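Local coordinates for protein 4-hydroxy-3-methylbut-2-enyl diphosphate reductase, apicoplast (Plasmodium falciparum, PDB 4N7B) that reduces (E)-4-hydroxy-3-methylbut-2-enyl diphosphate to isopentenyl and dimethylallyl diphosphate with an iron-sulfur cluster, completing the non-mevalonate route to isoprenoid precursors, at residues N226-C231 with T486-T491; F230-S235 with N516-K521; L288-H293 with L308-A313; P316-V321 with T381-S386. All blocks are in the same frame, centred on the assembly; numbering follows the deposited sequence.

Contacts 1, 2 and 4 reach the iron-sulfur cluster, whereas contact 3 pairs an inner with an edge strand of a parallel sheet and runs toward it. Contacts 1 and 2 start from the same loop, sharing F230 and C231, but part chemically: a salt bridge and a water join 226-231 to 486-491 in a partly buried place, while nearer the surface 230-235 packs on 516-521 around a lysine chain and an indole. Contacts 3 and 4 are buried. Strand hydrogen bonds hold contact 3, and methyl groups meet in contact 4 beside a threonine hydroxyl. W520 of contact 2 packs on P316 and L317 of contact 4, whose V318 touches A292 and H293 of contact 3.

Contact 1: residues N226-C231 with T486-T491; sequences NPRGFC and TPEQET. With F3S (Fe3-s4 cluster), chain B.
R228 reaches across to E488 where strands 221-226 and 477-482, neighbours in a five-stranded parallel sheet, give way to the loops and helices that follow them, the usual place for a functional site in an alpha/beta domain. The arginine grips the carboxylate side-on, NE and NH2 each taking one oxygen. NH2 meets OE1 of E488 at 2.6 Å along an almost straight N-H line (177°), within the guanidinium plane but from above the carboxylate plane. The second bond, NE to OE2 (3.2 Å), is more bent, meets the syn lone pair of OE2 and is tilted out of the guanidinium plane. With the two planes 49° apart, this is a twisted two-point salt bridge. The glutamate leaves its helix with CG anti to the backbone N (chi1 178°) and then bends at chi2, which swings the carboxylate back toward the arginine. NH1 also bonds to I225 O, which helps hold the guanidinium in this orientation. G229 follows with a positive phi, which glycine adopts easily. Next, F230 lays its ring beside the turn into helix 488-499; P487, at the N-cap position, gives F230 CE1 an apolar surface at CD, 4.1 Å away. The loop ends at C231, whose SG binds an iron of the cluster at 2.3 Å. Between the segments a water accepts from F230 N at 3.0 Å and donates to T486 O at 2.7 Å.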
loop_
_atom_site.group_PDB
_atom_site.type_symbol
_atom_site.label_atom_id
_atom_site.label_comp_id
_atom_site.label_asym_id
_atom_site.label_seq_id
_atom_site.Cartn_x
_atom_site.Cartn_y
_atom_site.Cartn_z
ATOM N N ASN A 226 -0.028 -12.945 -12.130
ATOM C CA ASN A 226 0.711 -11.750 -12.435
ATOM C C ASN A 226 -0.335 -10.782 -12.959
ATOM O O ASN A 226 -1.213 -11.168 -13.722
ATOM C CB ASN A 226 1.767 -12.086 -13.522
ATOM C CG ASN A 226 2.816 -11.028 -13.664
ATOM O OD1 ASN A 226 3.526 -10.707 -12.700
ATOM N ND2 ASN A 226 2.953 -10.485 -14.883
ATOM N N PRO A 227 -0.267 -9.516 -12.560
ATOM C CA PRO A 227 0.700 -8.934 -11.631
ATOM C C PRO A 227 0.458 -9.267 -10.167
ATOM O O PRO A 227 -0.670 -9.558 -9.744
ATOM C CB PRO A 227 0.526 -7.429 -11.853
ATOM C CG PRO A 227 -0.868 -7.285 -12.298
ATOM C CD PRO A 227 -1.155 -8.499 -13.139
ATOM N N ARG A 228 1.551 -9.198 -9.407
ATOM C CA ARG A 228 1.554 -9.467 -7.986
ATOM C C ARG A 228 2.784 -8.812 -7.421
ATOM O O ARG A 228 3.638 -8.342 -8.177
ATOM C CB ARG A 228 1.669 -10.969 -7.719
ATOM C CG ARG A 228 2.995 -11.581 -8.264
ATOM C CD ARG A 228 3.129 -13.056 -7.857
ATOM N NE ARG A 228 4.417 -13.619 -8.230
ATOM C CZ ARG A 228 4.701 -14.094 -9.443
ATOM N NH1 ARG A 228 3.781 -14.096 -10.391
ATOM N NH2 ARG A 228 5.908 -14.573 -9.719
ATOM N N GLY A 229 2.922 -8.836 -6.098
ATOM C CA GLY A 229 4.202 -8.476 -5.496
ATOM C C GLY A 229 4.550 -7.003 -5.643
ATOM O O GLY A 229 3.674 -6.164 -5.907
ATOM N N PHE A 230 5.832 -6.694 -5.459
ATOM C CA PHE A 230 6.306 -5.309 -5.351
ATOM C C PHE A 230 5.672 -4.374 -6.387
ATOM O O PHE A 230 5.660 -4.652 -7.586
ATOM C CB PHE A 230 7.834 -5.238 -5.498
ATOM C CG PHE A 230 8.606 -5.532 -4.226
ATOM C CD1 PHE A 230 7.969 -6.013 -3.095
ATOM C CD2 PHE A 230 9.977 -5.320 -4.171
ATOM C CE1 PHE A 230 8.684 -6.281 -1.940
ATOM C CE2 PHE A 230 10.695 -5.579 -3.019
ATOM C CZ PHE A 230 10.052 -6.064 -1.905
ATOM N N CYS A 231 5.148 -3.251 -5.909
ATOM C CA CYS A 231 4.770 -2.155 -6.787
ATOM C C CYS A 231 5.991 -1.244 -6.881
ATOM O O CYS A 231 7.014 -1.468 -6.211
ATOM C CB CYS A 231 3.582 -1.397 -6.180
ATOM S SG CYS A 231 4.034 -0.640 -4.599
ATOM N N THR A 486 5.146 -7.416 -0.725
ATOM C CA THR A 486 5.692 -8.772 -0.507
ATOM C C THR A 486 6.879 -9.163 -1.435
ATOM O O THR A 486 6.741 -9.187 -2.661
ATOM C CB THR A 486 4.584 -9.826 -0.683
ATOM O OG1 THR A 486 3.495 -9.519 0.196
ATOM C CG2 THR A 486 5.110 -11.199 -0.346
ATOM N N PRO A 487 8.039 -9.506 -0.841
ATOM C CA PRO A 487 9.207 -9.929 -1.629
ATOM C C PRO A 487 8.935 -11.187 -2.431
ATOM O O PRO A 487 8.301 -12.109 -1.926
ATOM C CB PRO A 487 10.281 -10.192 -0.571
ATOM C CG PRO A 487 9.807 -9.477 0.657
ATOM C CD PRO A 487 8.315 -9.493 0.604
ATOM N N GLU A 488 9.425 -11.215 -3.669
ATOM C CA GLU A 488 9.129 -12.292 -4.619
ATOM C C GLU A 488 9.637 -13.628 -4.072
ATOM O O GLU A 488 8.969 -14.655 -4.244
ATOM C CB GLU A 488 9.728 -11.994 -6.001
ATOM C CG GLU A 488 9.499 -13.100 -7.056
ATOM C CD GLU A 488 8.009 -13.459 -7.255
ATOM O OE1 GLU A 488 7.723 -14.551 -7.790
ATOM O OE2 GLU A 488 7.121 -12.664 -6.880
ATOM N N GLN A 489 10.781 -13.620 -3.380
ATOM C CA GLN A 489 11.291 -14.864 -2.794
ATOM C C GLN A 489 10.263 -15.551 -1.887
ATOM O O GLN A 489 10.163 -16.785 -1.866
ATOM C CB GLN A 489 12.580 -14.652 -1.993
ATOM C CG GLN A 489 13.350 -15.984 -1.747
ATOM C CD GLN A 489 14.450 -15.891 -0.669
ATOM O OE1 GLN A 489 14.693 -14.826 -0.092
ATOM N NE2 GLN A 489 15.114 -17.019 -0.397
ATOM N N GLU A 490 9.491 -14.787 -1.126
ATOM C CA GLU A 490 8.541 -15.451 -0.230
ATOM C C GLU A 490 7.486 -16.173 -1.067
ATOM O O GLU A 490 7.071 -17.275 -0.734
ATOM C CB GLU A 490 7.919 -14.482 0.759
ATOM C CG GLU A 490 8.932 -13.895 1.706
ATOM C CD GLU A 490 9.702 -14.954 2.503
ATOM O OE1 GLU A 490 9.175 -16.075 2.729
ATOM O OE2 GLU A 490 10.843 -14.658 2.912
ATOM N N THR A 491 7.118 -15.586 -2.200
ATOM C CA THR A 491 6.131 -16.208 -3.068
ATOM C C THR A 491 6.702 -17.433 -3.777
ATOM O O THR A 491 5.983 -18.415 -3.994
ATOM C CB THR A 491 5.609 -15.217 -4.109
ATOM O OG1 THR A 491 5.045 -14.093 -3.434
ATOM C CG2 THR A 491 4.535 -15.854 -4.975
HETATM FE FE1 F3S B . 2.419 0.913 -4.048
HETATM FE FE3 F3S B . 2.192 3.593 -4.185
HETATM FE FE4 F3S B . 0.093 1.973 -4.624
HETATM S S1 F3S B . 3.167 2.394 -2.616
HETATM S S2 F3S B . 0.433 0.157 -3.383
HETATM S S3 F3S B . 1.940 2.166 -5.824
HETATM S S4 F3S B . 0.084 3.902 -3.568
HETATM O O HOH W 1 7.782 -8.897 -5.142
#

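Contact 2: residues F230-S235 with N516-K521. With F3S (Fe3-s4 cluster), chain B.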
loop_
_atom_site.group_PDB
_atom_site.type_symbol
_atom_site.label_atom_id
_atom_site.label_comp_id
_atom_site.label_asym_id
_atom_site.label_seq_id
_atom_site.Cartn_x
_atom_site.Cartn_y
_atom_site.Cartn_z
ATOM N N PHE A 230 5.832 -6.694 -5.459
ATOM C CA PHE A 230 6.306 -5.309 -5.351
ATOM C C PHE A 230 5.672 -4.374 -6.387
ATOM O O PHE A 230 5.660 -4.652 -7.586
ATOM C CB PHE A 230 7.834 -5.238 -5.498
ATOM C CG PHE A 230 8.606 -5.532 -4.226
ATOM C CD1 PHE A 230 7.969 -6.013 -3.095
ATOM C CD2 PHE A 230 9.977 -5.320 -4.171
ATOM C CE1 PHE A 230 8.684 -6.281 -1.940
ATOM C CE2 PHE A 230 10.695 -5.579 -3.019
ATOM C CZ PHE A 230 10.052 -6.064 -1.905
ATOM N N CYS A 231 5.148 -3.251 -5.909
ATOM C CA CYS A 231 4.770 -2.155 -6.787
ATOM C C CYS A 231 5.991 -1.244 -6.881
ATOM O O CYS A 231 7.014 -1.468 -6.211
ATOM C CB CYS A 231 3.582 -1.397 -6.180
ATOM S SG CYS A 231 4.034 -0.640 -4.599
ATOM N N LYS A 232 5.882 -0.199 -7.685
ATOM C CA LYS A 232 6.990 0.726 -7.833
ATOM C C LYS A 232 7.188 1.625 -6.604
ATOM O O LYS A 232 8.310 2.025 -6.299
ATOM C CB LYS A 232 6.780 1.572 -9.080
ATOM C CG LYS A 232 7.997 2.425 -9.475
ATOM C CD LYS A 232 9.214 1.580 -9.785
ATOM C CE LYS A 232 10.382 2.440 -10.286
ATOM N NZ LYS A 232 11.602 1.612 -10.526
ATOM N N GLY A 233 6.114 1.949 -5.882
ATOM C CA GLY A 233 6.254 2.800 -4.710
ATOM C C GLY A 233 7.087 2.083 -3.666
ATOM O O GLY A 233 7.941 2.662 -2.977
ATOM N N VAL A 234 6.853 0.785 -3.556
ATOM C CA VAL A 234 7.572 -0.030 -2.587
ATOM C C VAL A 234 9.019 -0.203 -3.004
ATOM O O VAL A 234 9.919 -0.009 -2.182
ATOM C CB VAL A 234 6.866 -1.397 -2.384
ATOM C CG1 VAL A 234 7.808 -2.441 -1.816
ATOM C CG2 VAL A 234 5.641 -1.211 -1.464
ATOM N N SER A 235 9.278 -0.539 -4.268
ATOM C CA SER A 235 10.678 -0.758 -4.670
ATOM C C SER A 235 11.460 0.550 -4.537
ATOM O O SER A 235 12.581 0.557 -4.050
ATOM C CB SER A 235 10.793 -1.343 -6.081
ATOM O OG SER A 235 10.140 -0.515 -7.022
ATOM N N ASN A 516 1.860 -1.651 -16.459
ATOM C CA ASN A 516 2.921 -0.718 -16.767
ATOM C C ASN A 516 3.583 -0.176 -15.516
ATOM O O ASN A 516 2.987 0.579 -14.751
ATOM C CB ASN A 516 2.397 0.412 -17.640
ATOM C CG ASN A 516 2.087 -0.059 -19.048
ATOM O OD1 ASN A 516 2.988 -0.453 -19.805
ATOM N ND2 ASN A 516 0.810 -0.042 -19.403
ATOM N N VAL A 517 4.833 -0.571 -15.320
ATOM C CA VAL A 517 5.590 -0.146 -14.165
ATOM C C VAL A 517 6.080 1.280 -14.393
ATOM O O VAL A 517 6.821 1.546 -15.340
ATOM C CB VAL A 517 6.773 -1.097 -13.904
ATOM C CG1 VAL A 517 7.536 -0.671 -12.671
ATOM C CG2 VAL A 517 6.266 -2.521 -13.762
ATOM N N PRO A 518 5.632 2.216 -13.545
ATOM C CA PRO A 518 6.076 3.610 -13.627
ATOM C C PRO A 518 7.592 3.712 -13.562
ATOM O O PRO A 518 8.252 2.889 -12.922
ATOM C CB PRO A 518 5.468 4.248 -12.381
ATOM C CG PRO A 518 4.302 3.391 -12.048
ATOM C CD PRO A 518 4.684 2.004 -12.446
ATOM N N LYS A 519 8.129 4.734 -14.215
ATOM C CA LYS A 519 9.553 4.958 -14.262
ATOM C C LYS A 519 9.952 6.020 -13.253
ATOM O O LYS A 519 10.725 6.921 -13.541
ATOM C CB LYS A 519 9.951 5.345 -15.681
ATOM C CG LYS A 519 10.088 4.126 -16.551
ATOM C CD LYS A 519 9.604 4.359 -17.968
ATOM C CE LYS A 519 9.770 3.094 -18.809
ATOM N NZ LYS A 519 11.146 2.514 -18.688
ATOM N N TRP A 520 9.446 5.900 -12.039
ATOM C CA TRP A 520 9.831 6.847 -11.012
ATOM C C TRP A 520 11.318 6.709 -10.668
ATOM O O TRP A 520 11.850 5.612 -10.608
ATOM C CB TRP A 520 8.976 6.632 -9.773
ATOM C CG TRP A 520 7.490 6.717 -10.058
ATOM C CD1 TRP A 520 6.878 7.394 -11.078
ATOM C CD2 TRP A 520 6.445 6.086 -9.313
ATOM N NE1 TRP A 520 5.509 7.229 -11.004
ATOM C CE2 TRP A 520 5.221 6.433 -9.927
ATOM C CE3 TRP A 520 6.426 5.267 -8.179
ATOM C CZ2 TRP A 520 4.000 5.980 -9.456
ATOM C CZ3 TRP A 520 5.200 4.822 -7.704
ATOM C CH2 TRP A 520 4.004 5.185 -8.342
ATOM N N LYS A 521 11.980 7.836 -10.453
ATOM C CA LYS A 521 13.349 7.836 -9.958
ATOM C C LYS A 521 13.321 8.033 -8.443
ATOM O O LYS A 521 12.262 8.280 -7.874
ATOM C CB LYS A 521 14.141 8.960 -10.628
ATOM C CG LYS A 521 14.430 8.708 -12.102
ATOM C CD LYS A 521 15.341 9.783 -12.672
ATOM C CE LYS A 521 16.185 9.261 -13.847
ATOM N NZ LYS A 521 15.468 9.228 -15.162
HETATM FE FE1 F3S B . 2.419 0.913 -4.048
HETATM FE FE3 F3S B . 2.192 3.593 -4.185
HETATM FE FE4 F3S B . 0.093 1.973 -4.624
HETATM S S1 F3S B . 3.167 2.394 -2.616
HETATM S S2 F3S B . 0.433 0.157 -3.383
HETATM S S3 F3S B . 1.940 2.166 -5.824
HETATM S S4 F3S B . 0.084 3.902 -3.568
#
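The first turn of helix 232-247 faces an irregular, extended segment, 516-521, and the two backbones come nearest at K232 and P518, whose CA atoms are 6.5 Å apart. K232 does most of the touching, with its aliphatic part. Its CG stands anti to the backbone N (chi1 -170°) and the chain then bends at chi2, which takes the methylenes across V517 and P518 and past W520. CB rests 4.0 Å from CD of P518, CD meets V517 CG1 at a similar distance, and CE comes within 3.4 Å of P518 O. Lysine suits this partly exposed place, its long chain packing before the amine is reached. K232 and W520 lie alongside, reaching in opposite senses, CG of K232 3.5 Å from CE3 of the indole. Helix 232-247 follows strand 221-226 of the five-stranded parallel sheet, and the 516-521 loop follows its edge strand 506-511, with the cluster at the helix N-terminus. There C231 is the N-cap, and its iron-bound SG also accepts from V234 N at 3.3 Å, a link that probably helps stabilise the thiolate. G233, without a side chain, brings its CA to 3.8 Å from cluster S1, where a CB would clash. G233 N, 3.5 Å from W520 CZ3, and cluster S3 both lie at the ring edge. P518 CB sits over one face near the rim; P316, L317 and C315 also neighbour the indole.

Contact 3: residues L288-H293 with L308-A313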
loop_
_atom_site.group_PDB
_atom_site.type_symbol
_atom_site.label_atom_id
_atom_site.label_comp_id
_atom_site.label_asym_id
_atom_site.label_seq_id
_atom_site.Cartn_x
_atom_site.Cartn_y
_atom_site.Cartn_z
ATOM N N LEU A 288 16.566 11.658 7.995
ATOM C CA LEU A 288 15.297 11.014 8.273
ATOM C C LEU A 288 14.564 10.735 6.982
ATOM O O LEU A 288 14.399 11.630 6.154
ATOM C CB LEU A 288 14.409 11.870 9.162
ATOM C CG LEU A 288 13.051 11.221 9.465
ATOM C CD1 LEU A 288 13.221 9.939 10.277
ATOM C CD2 LEU A 288 12.164 12.198 10.203
ATOM N N ILE A 289 14.115 9.493 6.828
ATOM C CA ILE A 289 13.367 9.078 5.649
ATOM C C ILE A 289 11.878 8.916 5.945
ATOM O O ILE A 289 11.498 8.255 6.917
ATOM C CB ILE A 289 13.901 7.749 5.115
ATOM C CG1 ILE A 289 15.392 7.897 4.785
ATOM C CG2 ILE A 289 13.118 7.323 3.897
ATOM C CD1 ILE A 289 16.060 6.624 4.314
ATOM N N TYR A 290 11.035 9.511 5.105
ATOM C CA TYR A 290 9.592 9.340 5.237
ATOM C C TYR A 290 9.155 8.124 4.430
ATOM O O TYR A 290 9.562 7.952 3.279
ATOM C CB TYR A 290 8.845 10.589 4.761
ATOM C CG TYR A 290 9.206 11.845 5.521
ATOM C CD1 TYR A 290 9.155 11.885 6.909
ATOM C CD2 TYR A 290 9.617 12.988 4.854
ATOM C CE1 TYR A 290 9.492 13.033 7.605
ATOM C CE2 TYR A 290 9.958 14.142 5.546
ATOM C CZ TYR A 290 9.896 14.159 6.918
ATOM O OH TYR A 290 10.234 15.315 7.603
ATOM N N SER A 291 8.318 7.285 5.024
ATOM C CA SER A 291 7.932 6.035 4.389
ATOM C C SER A 291 7.030 6.251 3.176
ATOM O O SER A 291 6.548 7.355 2.925
ATOM C CB SER A 291 7.199 5.142 5.389
ATOM O OG SER A 291 5.872 5.598 5.574
ATOM N N ALA A 292 6.786 5.168 2.445
ATOM C CA ALA A 292 5.964 5.195 1.244
ATOM C C ALA A 292 4.550 5.682 1.492
ATOM O O ALA A 292 3.911 6.207 0.582
ATOM C CB ALA A 292 5.924 3.819 0.641
ATOM N N HIS A 293 4.063 5.503 2.716
ATOM C CA HIS A 293 2.675 5.813 3.053
ATOM C C HIS A 293 2.452 7.302 3.247
ATOM O O HIS A 293 1.322 7.757 3.418
ATOM C CB HIS A 293 2.297 5.097 4.352
ATOM C CG HIS A 293 2.671 3.649 4.367
ATOM N ND1 HIS A 293 3.672 3.149 5.170
ATOM C CD2 HIS A 293 2.197 2.601 3.651
ATOM C CE1 HIS A 293 3.789 1.849 4.960
ATOM N NE2 HIS A 293 2.909 1.492 4.041
ATOM N N LEU A 308 17.021 18.299 10.186
ATOM C CA LEU A 308 17.248 16.950 9.687
ATOM C C LEU A 308 17.366 16.949 8.171
ATOM O O LEU A 308 16.822 17.823 7.495
ATOM C CB LEU A 308 16.097 16.031 10.095
ATOM C CG LEU A 308 15.850 15.884 11.593
ATOM C CD1 LEU A 308 14.597 15.058 11.819
ATOM C CD2 LEU A 308 17.053 15.241 12.262
ATOM N N ILE A 309 18.074 15.960 7.640
ATOM C CA ILE A 309 18.107 15.752 6.204
ATOM C C ILE A 309 16.873 14.967 5.836
ATOM O O ILE A 309 16.854 13.744 5.947
ATOM C CB ILE A 309 19.306 14.918 5.734
ATOM C CG1 ILE A 309 20.576 15.269 6.514
ATOM C CG2 ILE A 309 19.514 15.127 4.239
ATOM C CD1 ILE A 309 21.047 16.673 6.292
ATOM N N GLU A 310 15.838 15.677 5.412
ATOM C CA GLU A 310 14.587 15.051 5.030
ATOM C C GLU A 310 14.707 14.370 3.678
ATOM O O GLU A 310 14.998 15.009 2.669
ATOM C CB GLU A 310 13.488 16.097 4.972
ATOM C CG GLU A 310 13.125 16.672 6.315
ATOM C CD GLU A 310 12.069 17.743 6.197
ATOM O OE1 GLU A 310 12.450 18.920 6.020
ATOM O OE2 GLU A 310 10.861 17.403 6.259
ATOM N N ILE A 311 14.473 13.065 3.668
ATOM C CA ILE A 311 14.470 12.299 2.433
ATOM C C ILE A 311 13.127 11.594 2.279
ATOM O O ILE A 311 12.836 10.620 2.976
ATOM C CB ILE A 311 15.619 11.295 2.399
ATOM C CG1 ILE A 311 16.941 12.064 2.339
ATOM C CG2 ILE A 311 15.467 10.364 1.197
ATOM C CD1 ILE A 311 18.122 11.221 1.983
ATOM N N ASP A 312 12.317 12.101 1.355
ATOM C CA ASP A 312 10.906 11.758 1.303
ATOM C C ASP A 312 10.611 10.647 0.302
ATOM O O ASP A 312 10.588 10.886 -0.902
ATOM C CB ASP A 312 10.098 12.998 0.939
ATOM C CG ASP A 312 8.607 12.775 1.054
ATOM O OD1 ASP A 312 8.179 11.641 1.372
ATOM O OD2 ASP A 312 7.853 13.734 0.809
ATOM N N ALA A 313 10.348 9.444 0.812
ATOM C CA ALA A 313 10.062 8.285 -0.042
ATOM C C ALA A 313 8.572 8.040 -0.141
ATOM O O ALA A 313 8.141 6.944 -0.521
ATOM C CB ALA A 313 10.767 7.023 0.489
#
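Strands 288-290 and 309-312 run parallel, their axes 4.7 Å apart and inclined by 24°, with L288, I289 and Y290 paired to E310, I311 and D312. The backbone bonds alternate between the strands. L288 N gives to I309 O, L288 O takes I311 N at 2.9 Å, Y290 N gives to I311 O, and past the last pair A313 N reaches Y290 O at 3.0 Å. With L288, one face carries Y290, E310 and D312. The phenol donates to OE2 of E310 at 2.6 Å, meeting the anti side of a carboxylate that stands almost perpendicular to the ring (89°) at its edge. The chain of E310, extended beyond CG, crosses the tyrosine at a slant to do this. D312 lies against the same ring edge nearer its CB end, OD1 3.6 Å from Y290 CB; its charge is answered outside the pair by a salt bridge to R300, while T314 bonds to OD1. Helix 297-305 packs over this face, and tyrosine suits the place, offering a ring to the helix and a hydroxyl to the acid. On the other face I289 and I311 lie side by side, CG1 of the first 4.2 Å from CB of the second, branched side chains that together pack against T240, V241 and C244 of helix 232-247. Beyond the strand, H293, stacked on H260, probably binds the hydroxymethylbutenyl diphosphate substrate, as in relatives. Strand 287-290, helix 297-305 and strand 309-312 form a beta-alpha-beta crossover, with the binding loop at the C-terminal end of its first strand.

Contact 4: residues P316-V321 with T381-S386. With F3S (Fe3-s4 cluster), chain B.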
loop_
_atom_site.group_PDB
_atom_site.type_symbol
_atom_site.label_atom_id
_atom_site.label_comp_id
_atom_site.label_asym_id
_atom_site.label_seq_id
_atom_site.Cartn_x
_atom_site.Cartn_y
_atom_site.Cartn_z
ATOM N N PRO A 316 4.655 8.549 -4.971
ATOM C CA PRO A 316 4.068 9.625 -5.782
ATOM C C PRO A 316 2.543 9.588 -5.854
ATOM O O PRO A 316 1.929 10.648 -6.029
ATOM C CB PRO A 316 4.675 9.392 -7.162
ATOM C CG PRO A 316 6.037 8.738 -6.868
ATOM C CD PRO A 316 5.790 7.889 -5.642
ATOM N N LEU A 317 1.943 8.405 -5.738
ATOM C CA LEU A 317 0.489 8.276 -5.893
ATOM C C LEU A 317 -0.213 8.496 -4.566
ATOM O O LEU A 317 -1.423 8.746 -4.526
ATOM C CB LEU A 317 0.103 6.915 -6.507
ATOM C CG LEU A 317 0.740 6.641 -7.890
ATOM C CD1 LEU A 317 0.448 5.211 -8.355
ATOM C CD2 LEU A 317 0.252 7.643 -8.928
ATOM N N VAL A 318 0.550 8.420 -3.475
ATOM C CA VAL A 318 0.068 8.914 -2.184
ATOM C C VAL A 318 0.222 10.437 -2.180
ATOM O O VAL A 318 -0.697 11.160 -1.796
ATOM C CB VAL A 318 0.835 8.290 -0.996
ATOM C CG1 VAL A 318 0.557 9.048 0.292
ATOM C CG2 VAL A 318 0.460 6.832 -0.841
ATOM N N ASN A 319 1.360 10.934 -2.659
ATOM C CA ASN A 319 1.549 12.374 -2.736
ATOM C C ASN A 319 0.457 13.002 -3.591
ATOM O O ASN A 319 0.010 14.120 -3.332
ATOM C CB ASN A 319 2.915 12.718 -3.302
ATOM C CG ASN A 319 3.147 14.210 -3.382
ATOM O OD1 ASN A 319 3.309 14.880 -2.364
ATOM N ND2 ASN A 319 3.183 14.738 -4.597
ATOM N N LYS A 320 0.030 12.278 -4.619
ATOM C CA LYS A 320 -1.047 12.742 -5.475
ATOM C C LYS A 320 -2.269 13.096 -4.631
ATOM O O LYS A 320 -2.839 14.171 -4.778
ATOM C CB LYS A 320 -1.395 11.643 -6.457
ATOM C CG LYS A 320 -2.598 11.881 -7.316
ATOM C CD LYS A 320 -2.832 10.595 -8.104
ATOM C CE LYS A 320 -3.861 10.736 -9.187
ATOM N NZ LYS A 320 -4.391 9.396 -9.585
ATOM N N VAL A 321 -2.642 12.214 -3.713
ATOM C CA VAL A 321 -3.842 12.443 -2.900
ATOM C C VAL A 321 -3.624 13.649 -1.986
ATOM O O VAL A 321 -4.472 14.549 -1.909
ATOM C CB VAL A 321 -4.237 11.197 -2.067
ATOM C CG1 VAL A 321 -5.509 11.445 -1.284
ATOM C CG2 VAL A 321 -4.452 10.021 -2.982
ATOM N N THR A 381 -9.648 9.027 -1.669
ATOM C CA THR A 381 -9.632 7.751 -0.960
ATOM C C THR A 381 -8.221 7.298 -0.621
ATOM O O THR A 381 -7.238 7.726 -1.231
ATOM C CB THR A 381 -10.347 6.602 -1.748
ATOM O OG1 THR A 381 -9.479 6.033 -2.729
ATOM C CG2 THR A 381 -11.586 7.102 -2.436
ATOM N N GLN A 382 -8.143 6.422 0.367
ATOM C CA GLN A 382 -6.961 5.610 0.610
ATOM C C GLN A 382 -6.591 4.862 -0.680
ATOM O O GLN A 382 -7.461 4.358 -1.395
ATOM C CB GLN A 382 -7.277 4.615 1.724
ATOM C CG GLN A 382 -6.098 3.882 2.320
ATOM C CD GLN A 382 -6.504 3.077 3.535
ATOM O OE1 GLN A 382 -7.493 3.392 4.182
ATOM N NE2 GLN A 382 -5.761 2.024 3.841
ATOM N N THR A 383 -5.297 4.757 -0.962
ATOM C CA THR A 383 -4.829 4.204 -2.240
ATOM C C THR A 383 -5.022 2.706 -2.373
ATOM O O THR A 383 -5.011 2.181 -3.482
ATOM C CB THR A 383 -3.330 4.470 -2.450
ATOM O OG1 THR A 383 -2.571 3.814 -1.422
ATOM C CG2 THR A 383 -3.045 5.940 -2.407
ATOM N N THR A 384 -5.203 2.025 -1.248
ATOM C CA THR A 384 -5.177 0.571 -1.194
ATOM C C THR A 384 -6.517 -0.087 -0.826
ATOM O O THR A 384 -6.546 -1.242 -0.420
ATOM C CB THR A 384 -4.168 0.123 -0.145
ATOM O OG1 THR A 384 -4.403 0.854 1.062
ATOM C CG2 THR A 384 -2.738 0.378 -0.626
ATOM N N LEU A 385 -7.628 0.616 -1.003
ATOM C CA LEU A 385 -8.927 0.059 -0.649
ATOM C C LEU A 385 -9.321 -1.136 -1.535
ATOM O O LEU A 385 -8.756 -1.365 -2.606
ATOM C CB LEU A 385 -9.998 1.143 -0.765
ATOM C CG LEU A 385 -9.829 2.319 0.202
ATOM C CD1 LEU A 385 -11.001 3.265 0.053
ATOM C CD2 LEU A 385 -9.715 1.818 1.642
ATOM N N SER A 386 -10.278 -1.913 -1.051
ATOM C CA SER A 386 -11.034 -2.824 -1.885
ATOM C C SER A 386 -11.802 -1.993 -2.889
ATOM O O SER A 386 -12.484 -1.045 -2.508
ATOM C CB SER A 386 -12.050 -3.572 -1.026
ATOM O OG SER A 386 -13.083 -4.089 -1.840
HETATM FE FE1 F3S B . 2.419 0.913 -4.048
HETATM FE FE3 F3S B . 2.192 3.593 -4.185
HETATM FE FE4 F3S B . 0.093 1.973 -4.624
HETATM S S1 F3S B . 3.167 2.394 -2.616
HETATM S S2 F3S B . 0.433 0.157 -3.383
HETATM S S3 F3S B . 1.940 2.166 -5.824
HETATM S S4 F3S B . 0.084 3.902 -3.568
#
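The hydroxyl OG1 of T383 has two polar neighbours: it is hydrogen-bonded to OE1 of E345, and S4 of the iron-sulfur cluster lies 3.4 Å from it. The remaining branch of the threonine carries the contact with helix 316-329. With OG1 held between the backbone N and the carbonyl carbon (chi1 62°), CG2 is turned toward the helix, where it lies 3.9 Å from CG2 of V318, the two side chains crossing at about a right angle. T383 CG2 also approaches L317 O. V318 has the same double allegiance, for its CG2 is 4.0 Å from cluster S4, and a valine methyl and a threonine methyl line one side of that sulfur. One turn further on, V321 points at the loop and sets CG2 4.0 Å from T381 O. Valines, short and branched, suit the place, packing against the loop without adding polar groups beside the cluster. The contact joins helix 316-329, which follows edge strand 309-312 of one parallel sheet, to the loop after strand 377-381 of another, beside the cluster. That loop is stiffened from within by a type I turn from Q382 to L385 and by T381 OG1 donating to Q382 O at 2.9 Å; outside it, Q382 OE1 takes the N of Y340 and a backbone bond joins T383 to C413, a cluster-binding cysteine. E345 is the probable proton donor and T383 probably binds the substrate, both as in relatives. Methyl packing and the bond to E345 probably fix which way T383 faces, consistent with a hydroxyl that orients the glutamate next to the cluster.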